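Local coordinates for protein putative glucoamylase (Bacteroides caccae ATCC 43185, PDB 4QT9) that probably hydrolyses glucosidic bonds, as a putative glucoamylase with an alpha/alpha toroid fold, at residues 241-245 / 246-250; 279-282 / 283-286; 288-291 / 292-295; 296-299 / 300-303; 345-348 / 349-352. One frame throughout, in Å; residues are numbered along the deposited sequence.

Interactions 2, 3 and 4 follow one another along helix 284-301: its N-terminal start, its middle and its C-terminal end. The centres of interactions 2 and 4 lie about 25 Å apart. Interaction 1 comes first in the chain. It is the beta hairpin of strands 239-244 and 247-251, which packs on the helix, its centre about 9 Å from that of interaction 3. Its turn is tied to the helix end by the salt bridge E245-R301. Interaction 5 comes last, in the loop before helix 352-364, its centre about 10 Å from that of interaction 3. In this alpha/alpha toroid protein, helix 284-301 therefore joins a surface hairpin to a buried loop.

Interaction 1 of 5, residues 241-245 / 246-250; sequences PHKVE and GIELH
H242 turns its ring onto L249 with CG between the backbone N and the carbonyl carbon (chi1 60°). One face of the imidazole then lies against L249 CB, 4.1 Å from H242 CE1. In L249, CG lies opposite the carbonyl carbon (chi1 -60°), which directs the branch whose CD1 touches V244 CG2 at 3.8 Å on the same face of the hairpin. H242 and L249 form one antiparallel hydrogen-bonded pair, with H242 N to L249 O at 3.0 Å and L249 N to H242 O at 2.8 Å. V244 and I247 form the next, with V244 N to I247 O at 2.9 Å. The return bond from I247 N meets V244 O from above its carbonyl plane. A type I' turn from V244 to I247 joins the strands, with E245 and G246 both at positive phi. On the other face, K243 CD rests 4.0 Å from E248 CB. The E245 carboxylate extends to helix 284-301, where OE2 forms a salt bridge with R301. H242 ND1 bonds to S240 O and NE2 to E257 O. The ring is thus fixed in rotation, and carbonyl acceptors at both nitrogens would probably favour a protonated imidazole.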
# COMPACT_ATOMS: atom_id res chain seq x y z
N PRO A 241 2.92 24.93 -3.05
CA PRO A 241 3.32 24.72 -4.45
C PRO A 241 4.81 24.98 -4.70
O PRO A 241 5.35 25.98 -4.22
CB PRO A 241 2.42 25.68 -5.23
CG PRO A 241 1.23 25.90 -4.33
CD PRO A 241 1.82 25.92 -2.95
N HIS A 242 5.49 24.02 -5.37
CA HIS A 242 6.91 24.12 -5.73
C HIS A 242 7.18 23.25 -6.96
O HIS A 242 6.40 22.33 -7.26
CB HIS A 242 7.83 23.72 -4.55
CG HIS A 242 7.61 22.32 -4.09
ND1 HIS A 242 6.44 21.96 -3.42
CD2 HIS A 242 8.38 21.22 -4.24
CE1 HIS A 242 6.55 20.67 -3.19
NE2 HIS A 242 7.70 20.18 -3.64
N LYS A 243 8.27 23.52 -7.64
CA LYS A 243 8.67 22.79 -8.84
C LYS A 243 9.80 21.83 -8.53
O LYS A 243 10.70 22.14 -7.74
CB LYS A 243 9.10 23.77 -9.94
CG LYS A 243 7.97 24.67 -10.44
CD LYS A 243 7.28 24.14 -11.70
CE LYS A 243 7.98 24.52 -12.98
NZ LYS A 243 7.80 25.95 -13.33
N VAL A 244 9.71 20.63 -9.11
CA VAL A 244 10.71 19.57 -8.99
C VAL A 244 10.86 19.01 -10.40
O VAL A 244 9.85 18.66 -11.00
CB VAL A 244 10.38 18.44 -7.95
CG1 VAL A 244 11.57 17.49 -7.80
CG2 VAL A 244 9.97 19.01 -6.60
N GLU A 245 12.09 18.99 -10.95
CA GLU A 245 12.40 18.49 -12.30
C GLU A 245 11.55 19.24 -13.37
O GLU A 245 11.14 18.64 -14.37
CB GLU A 245 12.18 16.94 -12.39
CG GLU A 245 13.05 16.06 -11.49
CD GLU A 245 14.55 16.08 -11.74
OE1 GLU A 245 14.97 15.98 -12.92
OE2 GLU A 245 15.31 16.20 -10.75
N GLY A 246 11.26 20.52 -13.11
CA GLY A 246 10.45 21.38 -13.97
C GLY A 246 8.96 21.09 -13.93
O GLY A 246 8.20 21.63 -14.73
N ILE A 247 8.52 20.23 -12.96
CA ILE A 247 7.13 19.80 -12.81
C ILE A 247 6.56 20.39 -11.53
O ILE A 247 7.22 20.40 -10.50
CB ILE A 247 7.01 18.25 -12.86
CG1 ILE A 247 7.50 17.71 -14.22
CG2 ILE A 247 5.55 17.77 -12.59
CD1 ILE A 247 8.11 16.38 -14.22
N GLU A 248 5.34 20.90 -11.62
CA GLU A 248 4.67 21.55 -10.51
C GLU A 248 4.01 20.54 -9.55
O GLU A 248 3.17 19.73 -9.96
CB GLU A 248 3.64 22.56 -11.07
CG GLU A 248 2.77 23.26 -10.05
CD GLU A 248 3.45 24.34 -9.23
OE1 GLU A 248 3.87 25.36 -9.81
OE2 GLU A 248 3.52 24.17 -7.99
N LEU A 249 4.39 20.61 -8.27
CA LEU A 249 3.75 19.83 -7.19
C LEU A 249 2.99 20.82 -6.27
O LEU A 249 3.50 21.92 -5.98
CB LEU A 249 4.75 18.96 -6.41
CG LEU A 249 5.52 17.90 -7.22
CD1 LEU A 249 6.56 17.26 -6.36
CD2 LEU A 249 4.60 16.80 -7.78
N HIS A 250 1.77 20.47 -5.87
CA HIS A 250 0.90 21.36 -5.08
C HIS A 250 1.10 21.23 -3.56
O HIS A 250 0.93 22.21 -2.83
CB HIS A 250 -0.57 21.06 -5.41
CG HIS A 250 -1.54 21.99 -4.77
ND1 HIS A 250 -1.62 23.32 -5.13
CD2 HIS A 250 -2.45 21.74 -3.80
CE1 HIS A 250 -2.57 23.84 -4.36
NE2 HIS A 250 -3.09 22.93 -3.54

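Interaction 2 of 5, residues 279-282 / 283-286; sequences EYCP and SYFH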
# COMPACT_ATOMS: atom_id res chain seq x y z
N GLU A 279 -10.38 20.63 0.01
CA GLU A 279 -9.89 21.97 0.37
C GLU A 279 -8.39 22.16 0.05
O GLU A 279 -7.98 23.24 -0.38
CB GLU A 279 -10.13 22.17 1.88
CG GLU A 279 -9.68 23.50 2.47
CD GLU A 279 -10.10 23.76 3.91
OE1 GLU A 279 -11.05 23.11 4.39
OE2 GLU A 279 -9.48 24.65 4.55
N TYR A 280 -7.58 21.09 0.20
CA TYR A 280 -6.14 21.19 0.04
C TYR A 280 -5.56 20.75 -1.31
O TYR A 280 -4.37 20.96 -1.55
CB TYR A 280 -5.47 20.41 1.17
CG TYR A 280 -6.05 20.82 2.51
CD1 TYR A 280 -5.82 22.09 3.03
CD2 TYR A 280 -6.91 19.97 3.20
CE1 TYR A 280 -6.39 22.48 4.24
CE2 TYR A 280 -7.51 20.37 4.40
CZ TYR A 280 -7.23 21.62 4.92
OH TYR A 280 -7.76 21.99 6.13
N CYS A 281 -6.37 20.17 -2.20
CA CYS A 281 -5.88 19.72 -3.51
C CYS A 281 -7.02 19.73 -4.53
O CYS A 281 -8.00 19.00 -4.33
CB CYS A 281 -5.24 18.34 -3.40
SG CYS A 281 -4.40 17.80 -4.90
N PRO A 282 -6.92 20.54 -5.62
CA PRO A 282 -8.01 20.58 -6.62
C PRO A 282 -8.17 19.26 -7.41
O PRO A 282 -9.23 19.05 -8.01
CB PRO A 282 -7.61 21.73 -7.54
CG PRO A 282 -6.13 21.80 -7.42
CD PRO A 282 -5.83 21.47 -6.00
N SER A 283 -7.14 18.37 -7.37
CA SER A 283 -7.15 17.05 -8.03
C SER A 283 -6.03 16.16 -7.49
O SER A 283 -4.86 16.36 -7.85
CB SER A 283 -7.01 17.18 -9.55
OG SER A 283 -6.92 15.91 -10.18
N TYR A 284 -6.38 15.14 -6.68
CA TYR A 284 -5.41 14.17 -6.17
C TYR A 284 -4.84 13.34 -7.33
O TYR A 284 -3.65 13.01 -7.33
CB TYR A 284 -6.03 13.32 -5.04
CG TYR A 284 -6.06 14.10 -3.74
CD1 TYR A 284 -4.91 14.26 -2.97
CD2 TYR A 284 -7.21 14.78 -3.34
CE1 TYR A 284 -4.91 15.03 -1.81
CE2 TYR A 284 -7.23 15.55 -2.18
CZ TYR A 284 -6.08 15.66 -1.41
OH TYR A 284 -6.06 16.44 -0.27
N PHE A 285 -5.65 13.13 -8.40
CA PHE A 285 -5.17 12.41 -9.59
C PHE A 285 -3.98 13.14 -10.26
O PHE A 285 -2.97 12.51 -10.58
CB PHE A 285 -6.30 12.23 -10.64
CG PHE A 285 -5.84 11.43 -11.84
CD1 PHE A 285 -5.84 10.04 -11.81
CD2 PHE A 285 -5.35 12.08 -12.98
CE1 PHE A 285 -5.39 9.31 -12.91
CE2 PHE A 285 -4.88 11.34 -14.06
CZ PHE A 285 -4.92 9.96 -14.03
N HIS A 286 -4.13 14.47 -10.49
CA HIS A 286 -3.09 15.25 -11.14
C HIS A 286 -1.89 15.45 -10.23
O HIS A 286 -0.78 15.45 -10.73
CB HIS A 286 -3.65 16.57 -11.68
CG HIS A 286 -4.56 16.35 -12.85
ND1 HIS A 286 -5.93 16.38 -12.72
CD2 HIS A 286 -4.25 16.02 -14.12
CE1 HIS A 286 -6.41 16.11 -13.92
NE2 HIS A 286 -5.44 15.89 -14.80
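C281 and Y284 make the main side-chain contact, and it is sulfur-aromatic and CH-pi in kind. Both side-chain atoms of C281, CB and SG, lie over one face of the phenol ring. C281 SG is 4.1 Å from the centroid of the Y284 ring, only 10° off its normal. C281 CB sits nearer the hydroxyl end and makes the apolar contact of the pair, 3.4 Å from Y284 CZ. The thiol extends opposite the backbone N of C281 (chi1 -172°), which carries the sulfur from the hydroxyl end to nearly over the ring centre. The polar bonds lie at the two ends. Y284 OH is bonded to D278 OD1, which also takes the backbone N-H of Y280, so one carboxylate oxygen ties the ring tip to the loop. Y280 OH goes to H229 on helix 225-232. At the other end, S283 OG accepts from H286 N at 3.2 Å, and the bond is nearly straight (164°). S283 OG is also close to H286 ND1, but that histidine has two deposited conformers and the side-chain bond is doubtful. S283 is a serine N-cap. It satisfies a backbone N-H at the start of helix 284-301.

Interaction 3 of 5, residues 288-291 / 292-295; sequences MRNL and TLVN
T292 reaches back one helical turn to M288 and R289. Its CB lies 3.3 Å from R289 O. From CB the hydroxyl branch turns beside the backbone N (chi1 -57°), and OG1 donates to M288 O at 2.9 Å. The methyl branch, CG2, points out of the helix to T351 OG1 in the 345-352 loop. The same M288 O is held by T292 N at 3.1 Å. The two donors come from opposite faces of the carbonyl plane, so one oxygen is gripped twice. T292 OG1 is also bonded to S347 OG. L293, on another flank, lays its CG 3.3 Å from R289 O. Its CD1 touches two polar side chains, which it crosses at a slant, 4.1 Å from R289 NE and 4.1 Å from N290 OD1. The ends of those two side chains bind elsewhere, R289 NH1 to Y350 O and N290 ND2 to E248 O. L293 N, V294 N and N295 N continue the i to i-4 backbone ladder. At N295, whose OD1 takes L316 N, a water bridges ND2 and L291 O. That water donates to L291 O at 3.1 Å. The threonine hydroxyl is thus satisfied inside the protein by a helix carbonyl and a loop serine. The double grip on M288 O would probably polarise that carbonyl further.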
# COMPACT_ATOMS: atom_id res chain seq x y z
N MSE A 288 -0.69 13.22 -7.98
CA MSE A 288 -0.02 11.92 -7.99
C MSE A 288 0.56 11.58 -9.36
O MSE A 288 1.60 10.91 -9.42
CB MSE A 288 -0.96 10.81 -7.48
CG MSE A 288 -1.39 11.00 -6.01
SE MSE A 288 -0.00 11.76 -4.77
CE MSE A 288 -1.23 13.02 -3.79
N ARG A 289 -0.10 12.05 -10.44
CA ARG A 289 0.42 11.88 -11.79
C ARG A 289 1.71 12.70 -11.90
O ARG A 289 2.70 12.20 -12.42
CB ARG A 289 -0.62 12.30 -12.85
CG ARG A 289 -0.12 12.23 -14.29
CD ARG A 289 -1.16 12.66 -15.30
NE ARG A 289 -0.54 12.99 -16.59
CZ ARG A 289 -0.34 12.12 -17.58
NH1 ARG A 289 -0.69 10.85 -17.43
NH2 ARG A 289 0.22 12.52 -18.72
N ASN A 290 1.71 13.93 -11.35
CA ASN A 290 2.89 14.80 -11.38
C ASN A 290 4.02 14.24 -10.56
O ASN A 290 5.16 14.35 -10.97
CB ASN A 290 2.55 16.22 -10.94
CG ASN A 290 1.98 17.00 -12.07
OD1 ASN A 290 1.75 16.46 -13.16
ND2 ASN A 290 1.76 18.28 -11.84
N LEU A 291 3.71 13.61 -9.42
CA LEU A 291 4.73 12.99 -8.58
C LEU A 291 5.37 11.80 -9.34
O LEU A 291 6.58 11.58 -9.23
CB LEU A 291 4.17 12.56 -7.21
CG LEU A 291 5.17 12.05 -6.20
CD1 LEU A 291 6.21 13.13 -5.81
CD2 LEU A 291 4.47 11.51 -4.96
N THR A 292 4.58 11.09 -10.16
CA THR A 292 5.05 10.01 -11.03
C THR A 292 5.96 10.61 -12.09
O THR A 292 7.05 10.08 -12.35
CB THR A 292 3.86 9.22 -11.66
OG1 THR A 292 3.01 8.71 -10.64
CG2 THR A 292 4.31 8.06 -12.52
N LEU A 293 5.51 11.74 -12.68
CA LEU A 293 6.27 12.37 -13.75
C LEU A 293 7.60 12.93 -13.26
O LEU A 293 8.59 12.82 -13.99
CB LEU A 293 5.45 13.39 -14.50
CG LEU A 293 4.28 12.79 -15.30
CD1 LEU A 293 3.38 13.89 -15.84
CD2 LEU A 293 4.77 11.90 -16.41
N VAL A 294 7.64 13.43 -12.01
CA VAL A 294 8.87 13.92 -11.36
C VAL A 294 9.86 12.74 -11.23
O VAL A 294 11.04 12.89 -11.55
CB VAL A 294 8.58 14.57 -9.99
CG1 VAL A 294 9.83 14.64 -9.11
CG2 VAL A 294 7.97 15.96 -10.16
N ASN A 295 9.37 11.59 -10.77
CA ASN A 295 10.15 10.36 -10.57
C ASN A 295 10.81 9.92 -11.86
O ASN A 295 12.01 9.68 -11.89
CB ASN A 295 9.22 9.25 -10.02
CG ASN A 295 9.98 8.19 -9.28
OD1 ASN A 295 10.61 7.32 -9.89
ND2 ASN A 295 10.01 8.32 -7.96
O HOH W 1 8.29 10.38 -7.00

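Interaction 4 of 5, residues 296-299 / 300-303; sequences RAYC and IRNP
The R296 guanidinium carries I300 on one face: I300 CD1 stands over its centre, 3.4 Å from R296 CZ. R296 is stretched out from CG to NE, which brings the flat group under the I300 CD1 methyl, the two side chains crossing at a slant. The same arginine makes a cation-pi contact with Y354. The Y298 ring has P303 over one face, a CH-pi contact with P303 CD 4.2 Å from the ring centroid and 27° off the normal. P303 CG also reaches Y298 CE2 at 3.7 Å, and the two side chains cross at about a right angle. R301 comes to the same ring differently. R301 NH2 approaches Y298 CD2 obliquely at 3.6 Å, with the guanidinium and ring planes 89° apart. A bend at chi3 (54°) turns the R301 group this way. One face of it also receives P303 CD, so the proline lies by both flat groups.

The polar ends are taken up outside. Y298 OH bonds to D335, R301 makes a salt bridge with E245, and N302 ND2 goes to Y306 O. In the backbone, I300 N donates to R296 O at 2.9 Å and R301 N to A297 O at 2.9 Å. The last bond of this ladder is N302 N to Y298 O, 2.8 Å.

N302 then leaves helical angles with positive phi, and P303 follows. This is a helix C-terminus ended by a positive-phi residue and a proline. Here it closes helix 284-301 in this alpha/alpha toroid protein.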
# COMPACT_ATOMS: atom_id res chain seq x y z
N ARG A 296 10.01 9.85 -12.95
CA ARG A 296 10.41 9.46 -14.29
C ARG A 296 11.42 10.49 -14.86
O ARG A 296 12.46 10.09 -15.40
CB ARG A 296 9.17 9.34 -15.18
CG ARG A 296 9.47 9.02 -16.65
CD ARG A 296 8.22 9.07 -17.50
NE ARG A 296 8.51 8.84 -18.91
CZ ARG A 296 8.76 9.81 -19.78
NH1 ARG A 296 8.77 11.08 -19.38
NH2 ARG A 296 9.02 9.53 -21.04
N ALA A 297 11.13 11.80 -14.71
CA ALA A 297 12.01 12.87 -15.19
C ALA A 297 13.38 12.76 -14.56
O ALA A 297 14.36 12.89 -15.29
CB ALA A 297 11.40 14.23 -14.90
N TYR A 298 13.47 12.48 -13.23
CA TYR A 298 14.75 12.33 -12.54
C TYR A 298 15.55 11.15 -13.11
O TYR A 298 16.76 11.31 -13.33
CB TYR A 298 14.58 12.14 -11.01
CG TYR A 298 15.90 11.86 -10.30
CD1 TYR A 298 16.38 10.55 -10.19
CD2 TYR A 298 16.71 12.89 -9.85
CE1 TYR A 298 17.65 10.29 -9.67
CE2 TYR A 298 17.97 12.64 -9.31
CZ TYR A 298 18.43 11.33 -9.21
OH TYR A 298 19.67 11.09 -8.67
N CYS A 299 14.90 9.98 -13.32
CA CYS A 299 15.55 8.78 -13.86
C CYS A 299 16.02 9.01 -15.28
O CYS A 299 17.11 8.54 -15.62
CB CYS A 299 14.63 7.56 -13.78
SG CYS A 299 14.17 7.09 -12.09
N ILE A 300 15.22 9.75 -16.11
CA ILE A 300 15.63 10.07 -17.49
C ILE A 300 16.86 10.99 -17.43
O ILE A 300 17.81 10.77 -18.16
CB ILE A 300 14.45 10.68 -18.33
CG1 ILE A 300 13.39 9.58 -18.62
CG2 ILE A 300 14.96 11.35 -19.65
CD1 ILE A 300 12.10 10.07 -19.10
N ARG A 301 16.86 11.96 -16.50
CA ARG A 301 18.00 12.86 -16.35
C ARG A 301 19.23 12.08 -15.90
O ARG A 301 20.29 12.30 -16.47
CB ARG A 301 17.69 14.02 -15.40
CG ARG A 301 18.78 15.09 -15.41
CD ARG A 301 18.27 16.35 -14.77
NE ARG A 301 17.73 16.13 -13.42
CZ ARG A 301 18.45 16.23 -12.31
NH1 ARG A 301 19.75 16.46 -12.37
NH2 ARG A 301 17.87 16.08 -11.13
N ASN A 302 19.07 11.13 -14.95
CA ASN A 302 20.13 10.22 -14.48
C ASN A 302 21.45 10.98 -14.21
O ASN A 302 22.45 10.72 -14.89
CB ASN A 302 20.34 9.10 -15.51
CG ASN A 302 21.25 7.99 -15.06
OD1 ASN A 302 21.48 7.77 -13.87
ND2 ASN A 302 21.87 7.31 -16.02
N PRO A 303 21.46 11.94 -13.25
CA PRO A 303 22.68 12.76 -13.05
C PRO A 303 23.85 11.99 -12.44
O PRO A 303 24.98 12.47 -12.50
CB PRO A 303 22.22 13.87 -12.11
CG PRO A 303 21.03 13.23 -11.33
CD PRO A 303 20.36 12.36 -12.35

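Interaction 5 of 5, residues 345-348 / 349-352; sequences LSSI and VYTP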
# COMPACT_ATOMS: atom_id res chain seq x y z
N LEU A 345 5.31 0.51 -12.15
CA LEU A 345 4.17 -0.35 -12.46
C LEU A 345 2.94 -0.02 -11.64
O LEU A 345 1.85 -0.08 -12.21
CB LEU A 345 4.48 -1.85 -12.35
CG LEU A 345 5.75 -2.35 -13.06
CD1 LEU A 345 5.77 -3.86 -13.09
CD2 LEU A 345 5.90 -1.80 -14.42
N SER A 346 3.08 0.39 -10.36
CA SER A 346 1.89 0.74 -9.56
C SER A 346 1.40 2.18 -9.88
O SER A 346 0.43 2.63 -9.29
CB SER A 346 2.16 0.55 -8.07
OG SER A 346 2.69 -0.74 -7.80
N SER A 347 2.04 2.86 -10.82
CA SER A 347 1.62 4.17 -11.27
C SER A 347 0.92 4.08 -12.64
O SER A 347 0.64 5.10 -13.24
CB SER A 347 2.79 5.15 -11.30
OG SER A 347 2.79 5.85 -10.06
N ILE A 348 0.61 2.84 -13.09
CA ILE A 348 -0.08 2.56 -14.37
C ILE A 348 -1.42 3.34 -14.46
O ILE A 348 -1.78 3.79 -15.55
CB ILE A 348 -0.29 1.03 -14.59
CG1 ILE A 348 -0.82 0.72 -16.02
CG2 ILE A 348 -1.17 0.38 -13.48
CD1 ILE A 348 -0.64 -0.74 -16.48
N VAL A 349 -2.12 3.52 -13.33
CA VAL A 349 -3.41 4.25 -13.27
C VAL A 349 -3.22 5.77 -13.60
O VAL A 349 -4.16 6.40 -14.08
CB VAL A 349 -4.11 4.08 -11.90
CG1 VAL A 349 -4.50 2.62 -11.66
CG2 VAL A 349 -3.27 4.63 -10.74
N TYR A 350 -2.01 6.31 -13.37
CA TYR A 350 -1.65 7.72 -13.61
C TYR A 350 -0.97 7.96 -14.96
O TYR A 350 -1.29 8.95 -15.63
CB TYR A 350 -0.71 8.25 -12.52
CG TYR A 350 -1.25 8.09 -11.13
CD1 TYR A 350 -2.43 8.72 -10.75
CD2 TYR A 350 -0.58 7.33 -10.18
CE1 TYR A 350 -2.96 8.55 -9.47
CE2 TYR A 350 -1.09 7.16 -8.89
CZ TYR A 350 -2.29 7.78 -8.54
OH TYR A 350 -2.79 7.68 -7.28
N THR A 351 0.03 7.11 -15.29
CA THR A 351 0.84 7.21 -16.52
C THR A 351 0.78 5.86 -17.26
O THR A 351 1.74 5.09 -17.22
CB THR A 351 2.28 7.64 -16.16
OG1 THR A 351 2.81 6.69 -15.24
CG2 THR A 351 2.34 9.05 -15.56
N PRO A 352 -0.38 5.53 -17.90
CA PRO A 352 -0.53 4.20 -18.51
C PRO A 352 0.56 3.83 -19.53
O PRO A 352 1.14 2.75 -19.42
CB PRO A 352 -1.91 4.26 -19.16
CG PRO A 352 -2.66 5.27 -18.37
CD PRO A 352 -1.64 6.30 -18.01
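S347 O accepts from both Y350 N and T351 N, which curls the chain into one tight turn that overlaps the type I turn from L345 to I348. The T351 N bond to S347 O is 2.9 Å long, nearly straight, and runs close to the line of the carbonyl. The Y350 N bond, also 2.9 Å to S347 O, comes instead from above the carbonyl plane. T351 OG1 adds at most a weak contact at 3.4 Å to S347 O.

Among the side chains, S347 OG lies at the edge of the Y350 ring, near its plane, 3.7 Å from Y350 CD2. It is hydrogen-bonded outside the turn, to T292 and Q265 NE2. V349 CG2 stands over the centre of one face of that ring. Its position between the backbone N and the carbonyl carbon of V349 turns it toward the neighbouring tyrosine. The P352 ring closes on the carbonyl of I348: P352 CG is 3.3 Å from I348 O. P352 CA makes a CA-H...O contact with the same oxygen.

Y350 OH is bonded to A264 O, and the ring meets F285 with planes at about 55°. The turn lies between helices 341-345 and 352-364. T351 occupies the N-cap position of the second, though its side chain makes no capping bond. Helix 284-301 covers one flank through M288, R289, T292 and L293. Helix 392-406 covers another, where Y405 packs on I348 and P352.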